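ABC transporter substrate-binding protein (Staphylococcus aureus subsp. aureus NCTC 8325, PDB 3UN6) probably serves as the substrate-binding component of an ABC-type import system and binds zinc, its natural substrate remaining uncertain. Local coordinates at residues R145-K158 against E293-N305. Numbering follows the deposited sequence.
Sequences RYSTHYLLLEELRK and EITTLVKQHHLFN. With PO4 (phosphate ion), chain E; PO4 (phosphate ion), chain F.
Phe304 turns the CD1–CE1 edge of its ring onto a face of Tyr146 in a T-shaped stack, planes at 88° and centroids 5.4 Å apart. Arg145 CG lies over the centre of one Tyr146 face, while Val298 CG1 sits on a face of Phe304. A second T-shaped pair follows: the edge of Tyr150 meets the face of His301, and Tyr150 CE1 also touches Leu303 CD2 at 3.8 Å. Tyr150 reaches them because its CG stands anti to the backbone N (chi1 170°). In this periplasmic-binding-protein fold, helical segments 148-158 and 293-300 cross at 71°, helix 288-300 being closed by a Schellman motif with His302 as C-prime residue. His301 ND1 donates to Leu297 O at 3.0 Å, fixing the imidazole's rotation; His301 N approaches that oxygen from the opposite face of the carbonyl. His301 NE2, packed 3.6 Å from Glu154 CB, is buried without a polar partner. Leu151 forks beside His301, CD1 against Leu297 CB and CD2 3.6 Å from His301 ND1. Thr148 OG1, hydrogen-bonded to Tyr219 O, places this end of the contact near the zinc site of His46, Cys220 and Cys221. Arg145 clasps two phosphate ions, probably from the crystallisation liquor, its NH2 donating to both, and also salt-bridges Glu171.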
ATOM      1  N   ARG A 145      -6.571  -9.493   5.627  1.00 24.74           N
ATOM      2  CA  ARG A 145      -8.021  -9.239   5.747  1.00 26.81           C
ATOM      3  C   ARG A 145      -8.334  -7.723   5.897  1.00 25.58           C
ATOM      4  O   ARG A 145      -9.372  -7.264   5.462  1.00 26.62           O
ATOM      5  CB  ARG A 145      -8.627 -10.028   6.893  1.00 28.39           C
ATOM      6  CG  ARG A 145      -8.020  -9.796   8.258  1.00 27.72           C
ATOM      7  CD  ARG A 145      -8.501 -10.906   9.170  1.00 30.18           C
ATOM      8  NE  ARG A 145      -7.989 -10.807  10.523  1.00 36.63           N
ATOM      9  CZ  ARG A 145      -6.770 -11.172  10.907  1.00 38.90           C
ATOM     10  NH1 ARG A 145      -5.872 -11.613  10.028  1.00 38.14           N
ATOM     11  NH2 ARG A 145      -6.438 -11.059  12.180  1.00 43.93           N
ATOM     12  N   TYR A 146      -7.442  -6.969   6.526  1.00 24.98           N
ATOM     13  CA  TYR A 146      -7.637  -5.527   6.688  1.00 25.40           C
ATOM     14  C   TYR A 146      -6.855  -4.854   5.595  1.00 25.07           C
ATOM     15  O   TYR A 146      -5.708  -4.424   5.792  1.00 26.37           O
ATOM     16  CB  TYR A 146      -7.213  -5.059   8.089  1.00 25.07           C
ATOM     17  CG  TYR A 146      -7.877  -5.884   9.187  1.00 28.90           C
ATOM     18  CD1 TYR A 146      -9.261  -6.005   9.244  1.00 30.20           C
ATOM     19  CD2 TYR A 146      -7.123  -6.508  10.180  1.00 32.05           C
ATOM     20  CE1 TYR A 146      -9.879  -6.762  10.239  1.00 32.38           C
ATOM     21  CE2 TYR A 146      -7.736  -7.270  11.171  1.00 30.15           C
ATOM     22  CZ  TYR A 146      -9.114  -7.380  11.195  1.00 30.71           C
ATOM     23  OH  TYR A 146      -9.736  -8.126  12.168  1.00 37.39           O
ATOM     24  N   SER A 147      -7.474  -4.773   4.423  1.00 23.58           N
ATOM     25  CA  SER A 147      -6.822  -4.197   3.272  1.00 23.35           C
ATOM     26  C   SER A 147      -7.820  -3.583   2.328  1.00 22.05           C
ATOM     27  O   SER A 147      -8.969  -3.968   2.316  1.00 23.90           O
ATOM     28  CB  SER A 147      -6.014  -5.262   2.529  1.00 24.01           C
ATOM     29  OG  SER A 147      -6.831  -6.283   1.937  1.00 21.69           O
ATOM     30  N   THR A 148      -7.361  -2.601   1.567  1.00 21.05           N
ATOM     31  CA  THR A 148      -8.151  -1.974   0.511  1.00 20.97           C
ATOM     32  C   THR A 148      -8.470  -3.014  -0.584  1.00 21.02           C
ATOM     33  O   THR A 148      -9.447  -2.903  -1.294  1.00 22.28           O
ATOM     34  CB  THR A 148      -7.374  -0.778  -0.057  1.00 21.20           C
ATOM     35  OG1 THR A 148      -7.296   0.223   0.954  1.00 22.87           O
ATOM     36  CG2 THR A 148      -8.035  -0.160  -1.344  1.00 21.93           C
ATOM     37  N   HIS A 149      -7.626  -4.027  -0.688  1.00 20.59           N
ATOM     38  CA  HIS A 149      -7.800  -5.115  -1.653  1.00 22.43           C
ATOM     39  C   HIS A 149      -9.071  -5.882  -1.375  1.00 21.49           C
ATOM     40  O   HIS A 149      -9.837  -6.148  -2.298  1.00 21.96           O
ATOM     41  CB  HIS A 149      -6.560  -6.004  -1.618  1.00 22.24           C
ATOM     42  CG  HIS A 149      -5.305  -5.218  -1.741  1.00 24.21           C
ATOM     43  ND1 HIS A 149      -4.600  -4.772  -0.637  1.00 23.57           N
ATOM     44  CD2 HIS A 149      -4.693  -4.686  -2.826  1.00 22.19           C
ATOM     45  CE1 HIS A 149      -3.578  -4.045  -1.047  1.00 26.24           C
ATOM     46  NE2 HIS A 149      -3.606  -3.980  -2.369  1.00 21.78           N
ATOM     47  N   TYR A 150      -9.317  -6.224  -0.106  1.00 21.86           N
ATOM     48  CA  TYR A 150     -10.581  -6.855   0.290  1.00 21.63           C
ATOM     49  C   TYR A 150     -11.767  -5.951  -0.106  1.00 22.68           C
ATOM     50  O   TYR A 150     -12.764  -6.422  -0.643  1.00 23.08           O
ATOM     51  CB  TYR A 150     -10.629  -7.093   1.806  1.00 21.83           C
ATOM     52  CG  TYR A 150     -11.986  -7.516   2.338  1.00 21.34           C
ATOM     53  CD1 TYR A 150     -12.835  -6.613   2.974  1.00 26.76           C
ATOM     54  CD2 TYR A 150     -12.439  -8.825   2.164  1.00 27.16           C
ATOM     55  CE1 TYR A 150     -14.084  -7.022   3.454  1.00 28.31           C
ATOM     56  CE2 TYR A 150     -13.651  -9.225   2.632  1.00 28.20           C
ATOM     57  CZ  TYR A 150     -14.478  -8.332   3.270  1.00 26.31           C
ATOM     58  OH  TYR A 150     -15.685  -8.790   3.715  1.00 29.41           O
ATOM     59  N   LEU A 151     -11.648  -4.663   0.170  1.00 22.17           N
ATOM     60  CA  LEU A 151     -12.715  -3.717  -0.144  1.00 24.12           C
ATOM     61  C   LEU A 151     -12.951  -3.594  -1.645  1.00 24.11           C
ATOM     62  O   LEU A 151     -14.085  -3.534  -2.094  1.00 25.74           O
ATOM     63  CB  LEU A 151     -12.409  -2.328   0.450  1.00 24.48           C
ATOM     64  CG  LEU A 151     -12.193  -2.332   1.973  1.00 26.65           C
ATOM     65  CD1 LEU A 151     -11.776  -0.928   2.454  1.00 30.43           C
ATOM     66  CD2 LEU A 151     -13.434  -2.827   2.723  1.00 24.50           C
ATOM     67  N   LEU A 152     -11.873  -3.549  -2.420  1.00 23.66           N
ATOM     68  CA  LEU A 152     -11.981  -3.449  -3.875  1.00 23.23           C
ATOM     69  C   LEU A 152     -12.714  -4.657  -4.436  1.00 22.86           C
ATOM     70  O   LEU A 152     -13.613  -4.530  -5.287  1.00 22.89           O
ATOM     71  CB  LEU A 152     -10.591  -3.334  -4.513  1.00 22.22           C
ATOM     72  CG  LEU A 152      -9.873  -1.986  -4.438  1.00 24.70           C
ATOM     73  CD1 LEU A 152      -8.381  -2.139  -4.758  1.00 23.22           C
ATOM     74  CD2 LEU A 152     -10.544  -0.982  -5.378  1.00 22.06           C
ATOM     75  N   LEU A 153     -12.348  -5.833  -3.935  1.00 21.65           N
ATOM     76  CA  LEU A 153     -12.954  -7.060  -4.406  1.00 21.85           C
ATOM     77  C   LEU A 153     -14.421  -7.156  -4.051  1.00 23.27           C
ATOM     78  O   LEU A 153     -15.224  -7.588  -4.876  1.00 23.85           O
ATOM     79  CB  LEU A 153     -12.167  -8.272  -3.927  1.00 22.00           C
ATOM     80  CG  LEU A 153     -10.897  -8.610  -4.710  1.00 20.11           C
ATOM     81  CD1 LEU A 153     -10.033  -9.636  -3.856  1.00 19.75           C
ATOM     82  CD2 LEU A 153     -11.259  -9.184  -6.051  1.00 25.33           C
ATOM     83  N   GLU A 154     -14.777  -6.739  -2.840  1.00 23.36           N
ATOM     84  CA  GLU A 154     -16.171  -6.739  -2.429  1.00 24.43           C
ATOM     85  C   GLU A 154     -16.992  -5.737  -3.230  1.00 24.83           C
ATOM     86  O   GLU A 154     -18.176  -5.958  -3.495  1.00 24.60           O
ATOM     87  CB  GLU A 154     -16.291  -6.452  -0.926  1.00 24.96           C
ATOM     88  CG  GLU A 154     -15.997  -7.653  -0.090  1.00 26.71           C
ATOM     89  CD  GLU A 154     -17.050  -8.708  -0.245  1.00 30.23           C
ATOM     90  OE1 GLU A 154     -18.159  -8.513   0.291  1.00 34.08           O
ATOM     91  OE2 GLU A 154     -16.780  -9.747  -0.872  1.00 31.11           O
ATOM     92  N   GLU A 155     -16.385  -4.617  -3.582  1.00 24.62           N
ATOM     93  CA  GLU A 155     -17.094  -3.632  -4.381  1.00 26.44           C
ATOM     94  C   GLU A 155     -17.278  -4.172  -5.797  1.00 26.25           C
ATOM     95  O   GLU A 155     -18.329  -3.958  -6.414  1.00 25.85           O
ATOM     96  CB  GLU A 155     -16.364  -2.301  -4.391  1.00 26.80           C
ATOM     97  CG  GLU A 155     -17.072  -1.206  -5.206  1.00 31.67           C
ATOM     98  CD  GLU A 155     -18.510  -0.980  -4.771  1.00 36.93           C
ATOM     99  OE1 GLU A 155     -18.776  -1.053  -3.552  1.00 39.43           O
ATOM    100  OE2 GLU A 155     -19.374  -0.741  -5.658  1.00 45.05           O
ATOM    101  N   LEU A 156     -16.275  -4.900  -6.295  1.00 25.14           N
ATOM    102  CA  LEU A 156     -16.357  -5.481  -7.624  1.00 26.61           C
ATOM    103  C   LEU A 156     -17.418  -6.567  -7.600  1.00 27.23           C
ATOM    104  O   LEU A 156     -18.186  -6.699  -8.533  1.00 27.29           O
ATOM    105  CB  LEU A 156     -14.989  -6.027  -8.107  1.00 26.71           C
ATOM    106  CG  LEU A 156     -15.030  -6.846  -9.410  1.00 28.87           C
ATOM    107  CD1 LEU A 156     -15.558  -6.016 -10.559  1.00 32.09           C
ATOM    108  CD2 LEU A 156     -13.679  -7.421  -9.774  1.00 30.98           C
ATOM    109  N   ARG A 157     -17.501  -7.316  -6.504  1.00 27.05           N
ATOM    110  CA  ARG A 157     -18.533  -8.349  -6.383  1.00 27.64           C
ATOM    111  C   ARG A 157     -19.940  -7.743  -6.501  1.00 27.23           C
ATOM    112  O   ARG A 157     -20.819  -8.304  -7.169  1.00 25.42           O
ATOM    113  CB  ARG A 157     -18.418  -9.098  -5.043  1.00 27.89           C
ATOM    114  CG  ARG A 157     -19.484 -10.198  -4.887  1.00 28.39           C
ATOM    115  CD  ARG A 157     -19.467 -10.891  -3.516  1.00 27.98           C
ATOM    116  NE  ARG A 157     -19.502  -9.921  -2.436  1.00 27.18           N
ATOM    117  CZ  ARG A 157     -20.582  -9.244  -2.066  1.00 25.92           C
ATOM    118  NH1 ARG A 157     -21.749  -9.410  -2.684  1.00 26.09           N
ATOM    119  NH2 ARG A 157     -20.483  -8.361  -1.087  1.00 29.63           N
ATOM    120  N   LYS A 158     -20.162  -6.610  -5.835  1.00 27.97           N
ATOM    121  CA  LYS A 158     -21.468  -5.929  -5.897  1.00 28.48           C
ATOM    122  C   LYS A 158     -21.722  -5.344  -7.283  1.00 29.56           C
ATOM    123  O   LYS A 158     -22.836  -5.414  -7.781  1.00 28.87           O
ATOM    124  CB  LYS A 158     -21.552  -4.787  -4.894  1.00 29.34           C
ATOM    125  CG  LYS A 158     -21.441  -5.168  -3.436  1.00 32.51           C
ATOM    126  CD  LYS A 158     -21.373  -3.876  -2.623  1.00 39.38           C
ATOM    127  CE  LYS A 158     -20.678  -4.053  -1.302  1.00 41.76           C
ATOM    128  NZ  LYS A 158     -20.535  -2.711  -0.680  1.00 45.24           N
ATOM    129  N   GLU A 293     -13.779   7.880   3.343  1.00 27.55           N
ATOM    130  CA  GLU A 293     -14.216   6.812   2.431  1.00 28.10           C
ATOM    131  C   GLU A 293     -13.792   5.447   2.968  1.00 25.56           C
ATOM    132  O   GLU A 293     -14.562   4.479   2.902  1.00 24.55           O
ATOM    133  CB  GLU A 293     -13.616   6.993   1.032  1.00 28.27           C
ATOM    134  CG  GLU A 293     -14.086   5.962   0.008  1.00 34.94           C
ATOM    135  CD  GLU A 293     -13.571   6.255  -1.412  1.00 41.34           C
ATOM    136  OE1 GLU A 293     -12.334   6.380  -1.608  1.00 42.39           O
ATOM    137  OE2 GLU A 293     -14.418   6.346  -2.328  1.00 40.74           O
ATOM    138  N   ILE A 294     -12.555   5.354   3.458  1.00 24.41           N
ATOM    139  CA  ILE A 294     -12.053   4.080   4.030  1.00 23.73           C
ATOM    140  C   ILE A 294     -12.797   3.716   5.311  1.00 24.93           C
ATOM    141  O   ILE A 294     -13.182   2.552   5.500  1.00 27.62           O
ATOM    142  CB  ILE A 294     -10.524   4.093   4.287  1.00 22.98           C
ATOM    143  CG1 ILE A 294      -9.769   4.283   2.952  1.00 24.17           C
ATOM    144  CG2 ILE A 294     -10.057   2.753   5.016  1.00 20.95           C
ATOM    145  CD1 ILE A 294     -10.146   3.246   1.870  1.00 20.99           C
ATOM    146  N   THR A 295     -13.040   4.699   6.175  1.00 25.52           N
ATOM    147  CA  THR A 295     -13.776   4.418   7.423  1.00 26.33           C
ATOM    148  C   THR A 295     -15.173   3.886   7.126  1.00 26.52           C
ATOM    149  O   THR A 295     -15.635   2.943   7.770  1.00 26.66           O
ATOM    150  CB  THR A 295     -13.843   5.639   8.399  1.00 27.07           C
ATOM    151  OG1 THR A 295     -14.540   6.732   7.802  1.00 33.36           O
ATOM    152  CG2 THR A 295     -12.427   6.103   8.810  1.00 23.97           C
ATOM    153  N   THR A 296     -15.827   4.481   6.129  1.00 27.30           N
ATOM    154  CA  THR A 296     -17.165   4.089   5.730  1.00 27.69           C
ATOM    155  C   THR A 296     -17.201   2.633   5.301  1.00 27.05           C
ATOM    156  O   THR A 296     -18.065   1.859   5.732  1.00 27.15           O
ATOM    157  CB  THR A 296     -17.659   4.960   4.557  1.00 27.64           C
ATOM    158  OG1 THR A 296     -17.962   6.269   5.038  1.00 27.03           O
ATOM    159  CG2 THR A 296     -18.888   4.353   3.925  1.00 28.30           C
ATOM    160  N   LEU A 297     -16.249   2.269   4.456  1.00 26.30           N
ATOM    161  CA  LEU A 297     -16.153   0.924   3.921  1.00 26.01           C
ATOM    162  C   LEU A 297     -15.790  -0.125   5.003  1.00 26.51           C
ATOM    163  O   LEU A 297     -16.332  -1.210   5.006  1.00 26.87           O
ATOM    164  CB  LEU A 297     -15.151   0.895   2.756  1.00 25.09           C
ATOM    165  CG  LEU A 297     -15.485   1.726   1.502  1.00 27.20           C
ATOM    166  CD1 LEU A 297     -14.335   1.644   0.506  1.00 22.54           C
ATOM    167  CD2 LEU A 297     -16.806   1.266   0.828  1.00 27.40           C
ATOM    168  N   VAL A 298     -14.876   0.215   5.907  1.00 26.34           N
ATOM    169  CA  VAL A 298     -14.491  -0.665   7.027  1.00 25.60           C
ATOM    170  C   VAL A 298     -15.705  -0.888   7.941  1.00 27.85           C
ATOM    171  O   VAL A 298     -15.975  -2.014   8.382  1.00 29.62           O
ATOM    172  CB  VAL A 298     -13.343  -0.017   7.849  1.00 24.44           C
ATOM    173  CG1 VAL A 298     -13.216  -0.647   9.237  1.00 26.80           C
ATOM    174  CG2 VAL A 298     -12.012  -0.039   7.053  1.00 21.81           C
ATOM    175  N   LYS A 299     -16.454   0.181   8.194  1.00 27.70           N
ATOM    176  CA  LYS A 299     -17.651   0.120   9.057  1.00 30.16           C
ATOM    177  C   LYS A 299     -18.729  -0.716   8.355  1.00 30.50           C
ATOM    178  O   LYS A 299     -19.376  -1.588   8.951  1.00 30.83           O
ATOM    179  CB  LYS A 299     -18.218   1.542   9.287  1.00 30.30           C
ATOM    180  CG  LYS A 299     -18.567   1.905  10.705  1.00 34.73           C
ATOM    181  CD  LYS A 299     -19.334   0.875  11.444  1.00 39.19           C
ATOM    182  CE  LYS A 299     -19.720   1.427  12.785  1.00 41.03           C
ATOM    183  NZ  LYS A 299     -20.328   0.398  13.607  1.00 46.84           N
ATOM    184  N   GLN A 300     -18.916  -0.429   7.076  1.00 30.04           N
ATOM    185  CA  GLN A 300     -19.921  -1.111   6.276  1.00 33.85           C
ATOM    186  C   GLN A 300     -19.719  -2.639   6.181  1.00 34.17           C
ATOM    187  O   GLN A 300     -20.691  -3.368   6.128  1.00 34.68           O
ATOM    188  CB  GLN A 300     -20.037  -0.436   4.910  1.00 34.04           C
ATOM    189  CG  GLN A 300     -21.016  -1.059   3.966  1.00 42.09           C
ATOM    190  CD  GLN A 300     -21.715  -0.008   3.118  1.00 49.38           C
ATOM    191  OE1 GLN A 300     -21.392   0.170   1.935  1.00 53.35           O
ATOM    192  NE2 GLN A 300     -22.653   0.739   3.743  1.00 48.26           N
ATOM    193  N   HIS A 301     -18.468  -3.116   6.181  1.00 34.83           N
ATOM    194  CA  HIS A 301     -18.193  -4.562   6.165  1.00 36.30           C
ATOM    195  C   HIS A 301     -17.923  -5.132   7.570  1.00 38.23           C
ATOM    196  O   HIS A 301     -17.448  -6.261   7.702  1.00 40.16           O
ATOM    197  CB  HIS A 301     -17.028  -4.892   5.228  1.00 36.36           C
ATOM    198  CG  HIS A 301     -17.324  -4.624   3.790  1.00 37.53           C
ATOM    199  ND1 HIS A 301     -16.948  -3.458   3.158  1.00 40.61           N
ATOM    200  CD2 HIS A 301     -17.991  -5.353   2.866  1.00 40.59           C
ATOM    201  CE1 HIS A 301     -17.362  -3.485   1.903  1.00 40.33           C
ATOM    202  NE2 HIS A 301     -17.997  -4.625   1.700  1.00 41.04           N
ATOM    203  N   HIS A 302     -18.260  -4.367   8.609  1.00 37.86           N
ATOM    204  CA  HIS A 302     -18.071  -4.783   9.990  1.00 39.15           C
ATOM    205  C   HIS A 302     -16.644  -5.240  10.289  1.00 38.32           C
ATOM    206  O   HIS A 302     -16.439  -6.048  11.184  1.00 39.10           O
ATOM    207  CB  HIS A 302     -19.028  -5.924  10.339  1.00 41.19           C
ATOM    208  CG  HIS A 302     -20.472  -5.576  10.183  1.00 45.02           C
ATOM    209  ND1 HIS A 302     -21.218  -5.037  11.209  1.00 50.82           N
ATOM    210  CD2 HIS A 302     -21.314  -5.704   9.131  1.00 48.06           C
ATOM    211  CE1 HIS A 302     -22.458  -4.848  10.797  1.00 51.52           C
ATOM    212  NE2 HIS A 302     -22.542  -5.243   9.539  1.00 51.97           N
ATOM    213  N   LEU A 303     -15.650  -4.726   9.573  1.00 37.07           N
ATOM    214  CA  LEU A 303     -14.278  -5.170   9.827  1.00 36.99           C
ATOM    215  C   LEU A 303     -13.852  -4.914  11.286  1.00 36.13           C
ATOM    216  O   LEU A 303     -13.399  -5.827  11.981  1.00 35.88           O
ATOM    217  CB  LEU A 303     -13.295  -4.546   8.837  1.00 35.86           C
ATOM    218  CG  LEU A 303     -13.462  -4.959   7.371  1.00 36.98           C
ATOM    219  CD1 LEU A 303     -12.327  -4.359   6.542  1.00 34.23           C
ATOM    220  CD2 LEU A 303     -13.477  -6.458   7.205  1.00 38.46           C
ATOM    221  N   PHE A 304     -14.017  -3.682  11.740  1.00 34.12           N
ATOM    222  CA  PHE A 304     -13.677  -3.281  13.118  1.00 34.72           C
ATOM    223  C   PHE A 304     -14.178  -1.846  13.250  1.00 33.87           C
ATOM    224  O   PHE A 304     -14.518  -1.243  12.229  1.00 32.16           O
ATOM    225  CB  PHE A 304     -12.156  -3.374  13.390  1.00 33.53           C
ATOM    226  CG  PHE A 304     -11.307  -2.564  12.438  1.00 32.73           C
ATOM    227  CD1 PHE A 304     -10.859  -3.114  11.242  1.00 31.95           C
ATOM    228  CD2 PHE A 304     -10.961  -1.244  12.734  1.00 31.29           C
ATOM    229  CE1 PHE A 304     -10.078  -2.378  10.361  1.00 32.31           C
ATOM    230  CE2 PHE A 304     -10.200  -0.494  11.849  1.00 31.34           C
ATOM    231  CZ  PHE A 304      -9.749  -1.065  10.656  1.00 31.35           C
ATOM    232  N   ASN A 305     -14.281  -1.294  14.458  1.00 35.23           N
ATOM    233  CA  ASN A 305     -14.705   0.109  14.540  1.00 36.66           C
ATOM    234  C   ASN A 305     -13.487   0.967  14.287  1.00 34.58           C
ATOM    235  O   ASN A 305     -12.519   0.907  15.059  1.00 34.23           O
ATOM    236  CB  ASN A 305     -15.399   0.502  15.841  1.00 38.58           C
ATOM    237  CG  ASN A 305     -16.059   1.890  15.734  1.00 41.74           C
ATOM    238  OD1 ASN A 305     -17.237   1.999  15.379  1.00 47.23           O
ATOM    239  ND2 ASN A 305     -15.272   2.949  15.937  1.00 44.41           N
TER
HETATM  240  P   PO4 E 328      -8.983  -9.926  14.899  0.50 37.71           P
HETATM  241  O1  PO4 E 328      -8.760 -11.380  15.222  0.50 39.28           O
HETATM  242  O2  PO4 E 328      -8.505  -9.645  13.497  0.50 38.68           O
HETATM  243  O3  PO4 E 328     -10.462  -9.620  14.990  0.50 38.88           O
HETATM  244  O4  PO4 E 328      -8.224  -9.033  15.846  0.50 36.77           O
HETATM  245  P   PO4 F 329      -2.607 -11.246  11.493  0.50 41.30           P
HETATM  246  O1  PO4 F 329      -3.032 -11.964  10.238  0.50 37.29           O
HETATM  247  O2  PO4 F 329      -2.263  -9.810  11.195  0.50 33.59           O
HETATM  248  O3  PO4 F 329      -3.744 -11.236  12.485  0.50 42.52           O
HETATM  249  O4  PO4 F 329      -1.434 -11.983  12.086  0.50 40.29           O